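Local structure of dehalogenase-like hydrolase (Ralstonia solanacearum, 3UMB) at residues 54-57 / 58-61; 45-48 / 49-52. The protein probably catalyses the hydrolytic dehalogenation of small (S)-2-haloalkanoic acids, giving the corresponding (R)-2-hydroxyalkanoic acids with release of halide. One frame throughout, in Å; residues are numbered along the deposited sequence.

Interaction 1 of 2, residues 54-57 / 58-61; sequences AGPS and GEHY. With K (potassium ion), chain C.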
ATOM      1  N   ALA A  54       0.696  -0.904 -10.858  1.00 15.88           N
ATOM      2  CA  ALA A  54       0.018  -1.642 -11.944  1.00 16.54           C
ATOM      3  C   ALA A  54       0.342  -1.097 -13.321  1.00 17.58           C
ATOM      4  O   ALA A  54       0.177  -1.818 -14.309  1.00 17.58           O
ATOM      5  CB  ALA A  54      -1.571  -1.642 -11.796  1.00 15.98           C
ATOM      6  N   GLY A  55       0.680   0.199 -13.376  1.00 17.31           N
ATOM      7  CA  GLY A  55       0.999   0.882 -14.590  1.00 16.51           C
ATOM      8  C   GLY A  55       2.196   1.743 -14.352  1.00 17.09           C
ATOM      9  O   GLY A  55       2.058   2.911 -14.027  1.00 15.46           O
ATOM     10  N   PRO A  56       3.395   1.159 -14.470  1.00 18.55           N
ATOM     11  CA  PRO A  56       4.645   1.877 -14.138  1.00 19.22           C
ATOM     12  C   PRO A  56       4.912   3.071 -15.073  1.00 20.43           C
ATOM     13  O   PRO A  56       5.783   3.893 -14.790  1.00 19.89           O
ATOM     14  CB  PRO A  56       5.715   0.829 -14.335  1.00 19.44           C
ATOM     15  CG  PRO A  56       5.044  -0.437 -14.464  1.00 19.11           C
ATOM     16  CD  PRO A  56       3.651  -0.227 -14.871  1.00 18.65           C
ATOM     17  N   SER A  57       4.164   3.164 -16.171  1.00 21.49           N
ATOM     18  CA  SER A  57       4.196   4.346 -17.032  1.00 22.23           C
ATOM     19  C   SER A  57       2.894   5.159 -16.985  1.00 22.31           C
ATOM     20  O   SER A  57       2.593   5.885 -17.910  1.00 23.39           O
ATOM     21  CB  SER A  57       4.455   3.949 -18.498  1.00 22.37           C
ATOM     22  OG  SER A  57       5.279   2.789 -18.637  1.00 23.83           O
ATOM     23  N   GLY A  58       2.110   5.029 -15.936  1.00 21.83           N
ATOM     24  CA  GLY A  58       0.958   5.874 -15.770  1.00 21.61           C
ATOM     25  C   GLY A  58      -0.327   5.324 -16.350  1.00 21.68           C
ATOM     26  O   GLY A  58      -1.316   6.039 -16.380  1.00 21.88           O
ATOM     27  N   GLU A  59      -0.323   4.057 -16.748  1.00 21.33           N
ATOM     28  CA  GLU A  59      -1.471   3.431 -17.365  1.00 22.70           C
ATOM     29  C   GLU A  59      -2.738   3.487 -16.517  1.00 22.14           C
ATOM     30  O   GLU A  59      -3.830   3.465 -17.054  1.00 21.50           O
ATOM     31  CB  GLU A  59      -1.171   1.964 -17.639  1.00 24.23           C
ATOM     32  CG  GLU A  59      -0.151   1.738 -18.738  1.00 28.22           C
ATOM     33  CD  GLU A  59       1.308   1.803 -18.278  1.00 31.38           C
ATOM     34  OE1 GLU A  59       1.612   2.325 -17.160  1.00 30.60           O
ATOM     35  OE2 GLU A  59       2.141   1.320 -19.081  1.00 35.60           O
ATOM     36  N   HIS A  60      -2.591   3.549 -15.199  1.00 21.60           N
ATOM     37  CA  HIS A  60      -3.754   3.551 -14.321  1.00 20.71           C
ATOM     38  C   HIS A  60      -3.800   4.760 -13.431  1.00 20.00           C
ATOM     39  O   HIS A  60      -4.468   4.747 -12.426  1.00 21.63           O
ATOM     40  CB  HIS A  60      -3.851   2.236 -13.536  1.00 20.05           C
ATOM     41  CG  HIS A  60      -3.962   1.040 -14.421  1.00 18.11           C
ATOM     42  ND1 HIS A  60      -5.088   0.768 -15.174  1.00 17.57           N
ATOM     43  CD2 HIS A  60      -3.078   0.054 -14.703  1.00 20.06           C
ATOM     44  CE1 HIS A  60      -4.891  -0.334 -15.877  1.00 16.59           C
ATOM     45  NE2 HIS A  60      -3.685  -0.799 -15.596  1.00 15.79           N
ATOM     46  N   TYR A  61      -3.177   5.840 -13.853  1.00 19.00           N
ATOM     47  CA  TYR A  61      -3.152   7.045 -13.082  1.00 18.96           C
ATOM     48  C   TYR A  61      -4.540   7.677 -13.019  1.00 19.47           C
ATOM     49  O   TYR A  61      -5.296   7.642 -13.950  1.00 19.09           O
ATOM     50  CB  TYR A  61      -2.148   8.057 -13.673  1.00 18.83           C
ATOM     51  CG  TYR A  61      -2.146   9.384 -12.934  1.00 19.01           C
ATOM     52  CD1 TYR A  61      -1.487   9.523 -11.717  1.00 17.99           C
ATOM     53  CD2 TYR A  61      -2.856  10.495 -13.427  1.00 20.39           C
ATOM     54  CE1 TYR A  61      -1.525  10.690 -11.019  1.00 16.77           C
ATOM     55  CE2 TYR A  61      -2.859  11.725 -12.731  1.00 16.82           C
ATOM     56  CZ  TYR A  61      -2.218  11.808 -11.531  1.00 19.09           C
ATOM     57  OH  TYR A  61      -2.233  13.000 -10.815  1.00 18.27           O
TER
HETATM   58  K     K C 235       7.076   3.749 -20.631  1.00 35.55           K
HETATM   59  O   HOH W   1      -0.226   3.759 -13.221  1.00 17.66           O
HETATM   60  O   HOH W   2       4.834   0.284 -18.756  1.00 28.75           O

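Interaction 2 of 2, residues 45-48 / 49-52; sequences IDYT and RIRS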
ATOM      1  N   ILE A  45      -4.122   5.923   0.216  1.00 18.23           N
ATOM      2  CA  ILE A  45      -2.775   5.571  -0.068  1.00 18.47           C
ATOM      3  C   ILE A  45      -2.680   4.213  -0.764  1.00 16.80           C
ATOM      4  O   ILE A  45      -1.985   4.088  -1.729  1.00 15.55           O
ATOM      5  CB  ILE A  45      -1.941   5.718   1.189  1.00 19.94           C
ATOM      6  CG1 ILE A  45      -1.806   7.201   1.510  1.00 22.59           C
ATOM      7  CG2 ILE A  45      -0.533   5.146   1.005  1.00 22.27           C
ATOM      8  CD1 ILE A  45      -1.068   8.020   0.367  1.00 24.80           C
ATOM      9  N   ASP A  46      -3.413   3.214  -0.309  1.00 15.84           N
ATOM     10  CA  ASP A  46      -3.396   1.935  -0.963  1.00 15.38           C
ATOM     11  C   ASP A  46      -3.681   2.104  -2.444  1.00 15.24           C
ATOM     12  O   ASP A  46      -3.004   1.487  -3.263  1.00 13.96           O
ATOM     13  CB  ASP A  46      -4.458   1.022  -0.382  1.00 16.50           C
ATOM     14  CG  ASP A  46      -4.081   0.480   0.966  1.00 19.05           C
ATOM     15  OD1 ASP A  46      -2.930   0.769   1.403  1.00 18.10           O
ATOM     16  OD2 ASP A  46      -4.963  -0.203   1.568  1.00 21.30           O
ATOM     17  N   TYR A  47      -4.700   2.918  -2.784  1.00 14.82           N
ATOM     18  CA  TYR A  47      -5.119   3.093  -4.166  1.00 14.00           C
ATOM     19  C   TYR A  47      -4.073   3.788  -5.014  1.00 13.32           C
ATOM     20  O   TYR A  47      -3.901   3.419  -6.157  1.00 12.71           O
ATOM     21  CB  TYR A  47      -6.477   3.802  -4.282  1.00 13.13           C
ATOM     22  CG  TYR A  47      -7.702   2.989  -3.824  1.00 15.15           C
ATOM     23  CD1 TYR A  47      -7.620   1.609  -3.513  1.00 15.80           C
ATOM     24  CD2 TYR A  47      -8.957   3.573  -3.756  1.00 16.95           C
ATOM     25  CE1 TYR A  47      -8.767   0.868  -3.084  1.00 13.56           C
ATOM     26  CE2 TYR A  47     -10.109   2.835  -3.333  1.00 13.90           C
ATOM     27  CZ  TYR A  47      -9.999   1.495  -3.021  1.00 15.86           C
ATOM     28  OH  TYR A  47     -11.128   0.796  -2.645  1.00 14.07           O
ATOM     29  N   THR A  48      -3.336   4.752  -4.470  1.00 13.56           N
ATOM     30  CA  THR A  48      -2.261   5.397  -5.270  1.00 12.80           C
ATOM     31  C   THR A  48      -1.161   4.377  -5.608  1.00 13.92           C
ATOM     32  O   THR A  48      -0.667   4.352  -6.709  1.00 13.91           O
ATOM     33  CB  THR A  48      -1.619   6.567  -4.530  1.00 12.58           C
ATOM     34  OG1 THR A  48      -1.001   6.096  -3.345  1.00 11.21           O
ATOM     35  CG2 THR A  48      -2.645   7.660  -4.183  1.00  9.73           C
ATOM     36  N   ARG A  49      -0.785   3.543  -4.641  1.00 13.35           N
ATOM     37  CA  ARG A  49       0.201   2.510  -4.875  1.00 14.19           C
ATOM     38  C   ARG A  49      -0.261   1.400  -5.804  1.00 14.91           C
ATOM     39  O   ARG A  49       0.468   0.991  -6.673  1.00 15.29           O
ATOM     40  CB  ARG A  49       0.595   1.883  -3.572  1.00 13.82           C
ATOM     41  CG  ARG A  49       1.306   2.853  -2.663  1.00 14.08           C
ATOM     42  CD  ARG A  49       1.439   2.263  -1.318  1.00 13.68           C
ATOM     43  NE  ARG A  49       2.183   3.121  -0.417  1.00 12.33           N
ATOM     44  CZ  ARG A  49       2.269   2.913   0.892  1.00 15.21           C
ATOM     45  NH1 ARG A  49       1.628   1.875   1.478  1.00 19.72           N
ATOM     46  NH2 ARG A  49       2.969   3.754   1.631  1.00 15.86           N
ATOM     47  N   ILE A  50      -1.474   0.905  -5.607  1.00 14.66           N
ATOM     48  CA  ILE A  50      -2.004  -0.143  -6.453  1.00 14.43           C
ATOM     49  C   ILE A  50      -1.950   0.322  -7.909  1.00 14.91           C
ATOM     50  O   ILE A  50      -1.465  -0.400  -8.790  1.00 16.37           O
ATOM     51  CB  ILE A  50      -3.472  -0.499  -6.057  1.00 13.58           C
ATOM     52  CG1 ILE A  50      -3.503  -1.228  -4.741  1.00 10.93           C
ATOM     53  CG2 ILE A  50      -4.181  -1.343  -7.172  1.00 14.44           C
ATOM     54  CD1 ILE A  50      -4.896  -1.409  -4.212  1.00  6.52           C
ATOM     55  N   ARG A  51      -2.473   1.517  -8.157  1.00 14.76           N
ATOM     56  CA  ARG A  51      -2.445   2.133  -9.487  1.00 14.54           C
ATOM     57  C   ARG A  51      -1.063   2.325 -10.109  1.00 14.55           C
ATOM     58  O   ARG A  51      -0.874   2.023 -11.295  1.00 15.95           O
ATOM     59  CB  ARG A  51      -3.147   3.500  -9.440  1.00 14.28           C
ATOM     60  CG  ARG A  51      -4.667   3.374  -9.202  1.00 15.30           C
ATOM     61  CD  ARG A  51      -5.409   4.723  -9.222  1.00 17.05           C
ATOM     62  NE  ARG A  51      -6.863   4.559  -9.214  1.00 17.21           N
ATOM     63  CZ  ARG A  51      -7.601   4.230 -10.266  1.00 19.59           C
ATOM     64  NH1 ARG A  51      -7.039   4.069 -11.455  1.00 20.81           N
ATOM     65  NH2 ARG A  51      -8.919   4.078 -10.133  1.00 20.82           N
ATOM     66  N   SER A  52      -0.110   2.872  -9.365  1.00 13.75           N
ATOM     67  CA  SER A  52       1.179   3.213  -9.966  1.00 13.97           C
ATOM     68  C   SER A  52       2.010   1.952 -10.170  1.00 15.11           C
ATOM     69  O   SER A  52       2.755   1.875 -11.158  1.00 15.92           O
ATOM     70  CB  SER A  52       1.906   4.286  -9.119  1.00 14.24           C
ATOM     71  OG  SER A  52       1.236   5.572  -9.261  1.00 13.42           O
TER
HETATM   72  O   HOH W   3      -0.409  -0.030   0.684  0.50 27.26           O

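Interaction 1 of 2, residues 54-57 / 58-61
Two successive type I beta turns, G55 to G58 and G58 to Y61, carry the chain out of helix 33-54 toward helix 64-78, and E59 reaches back from the second turn to brace the first. The first turn is closed by G58 N donating to G55 O over 2.9 Å, the N-H well lined up at 160° but coming in above the carbonyl plane. Inside this turn the carboxylate of E59 takes the amide of S57: S57 N donates to E59 OE1 over 2.9 Å, meeting the syn lone pair of that oxygen, with the N-H bent to 132°. A fold at chi2 (85°) turns the E59 chain back over G55, where CB and the carboxyl carbon both pack on the glycine CA. The same E59 CB lies over one face of the H60 ring, offset toward the rim.

Beyond the turns, H60 sets its ring beside the end of the helix, CD2 3.7 Å from A54 CB, while G55 N lies at the ring edge. The H60 ring also stacks on W190 of the second subunit, which places this corner at the dimer interface. A water bridges G55 O, to which it donates, and H60 N. At the outer end a second water donates to E59 OE2 and lies 2.5 Å from S57 OG, the hydroxyl oxygen that also binds a potassium ion at 2.9 Å.

Interaction 2 of 2, residues 45-48 / 49-52
I45 and R49, one helical turn apart, cross at an angle, and the isoleucine methyl CG2 sits over the centre of one guanidinium face, 3.6 Å from R49 CZ. The arginine reaches this place because its chain is extended from CG to NE (chi2 169°, chi3 177°), running past the I45 carbonyl before its flat end meets the methyl. In the guanidinium plane, R49 NH1 donates over 2.9 Å to a water that in turn donates to D46 OD1. The two opposite charges are thus linked through water without direct contact, D46 OD1 and R49 NH1 being 4.7 Å apart. D46, with D42, binds a magnesium ion, so this water ties R49 to a metal ligand; R49 also makes a cation-pi contact with W183.

All of this is built on the regular i to i+4 bonding of helix 33-54, whose position is consistent with the helical cap that covers the Rossmann-like core in L-2-haloacid dehalogenases of the HAD superfamily. One carbonyl carries two bonds: I45 O accepts R49 N nearly end-on at 3.2 Å, and also T48 OG1, at 2.8 Å in the carbonyl plane on a lone pair. With chi1 at 62°, T48 OG1 stands between backbone N and carbonyl carbon, back toward I45 O, and CG2 is anti to the carbonyl carbon; T48 also packs on F64 and V67 of helix 64-78.

On another side of the helix Y47 and I50 lie alongside each other, pointing the same way, with I50 CD1 near the plane of the tyrosine ring at its edge, 4.1 Å from Y47 CD1. The Y47 hydroxyl goes on to E206 of the second subunit; the R51 guanidinium hydrogen-bonds through NH1 to H60 O and through NH2 forms a salt bridge with D209 of that subunit.

Interaction 2 lies along helix 33-54 with all its residues buried, whereas interaction 1 is partly exposed, lying where that helix runs out into the loop before helix 64-78. Their centres are about 10 Å apart, and R51 NH1 joins them through a probable hydrogen bond of 2.8 Å to H60 O. The chemistry follows the setting. In 45-52 regular backbone bonding is overlaid with apolar and guanidinium packing, and a water leads to a magnesium ligand; in 54-61 two tight turns with glycines are braced by a carboxylate, with waters and a potassium ion at the outer end. Both also meet the second subunit, through ring stacking in interaction 1 and through a salt bridge and hydrogen bonds in interaction 2.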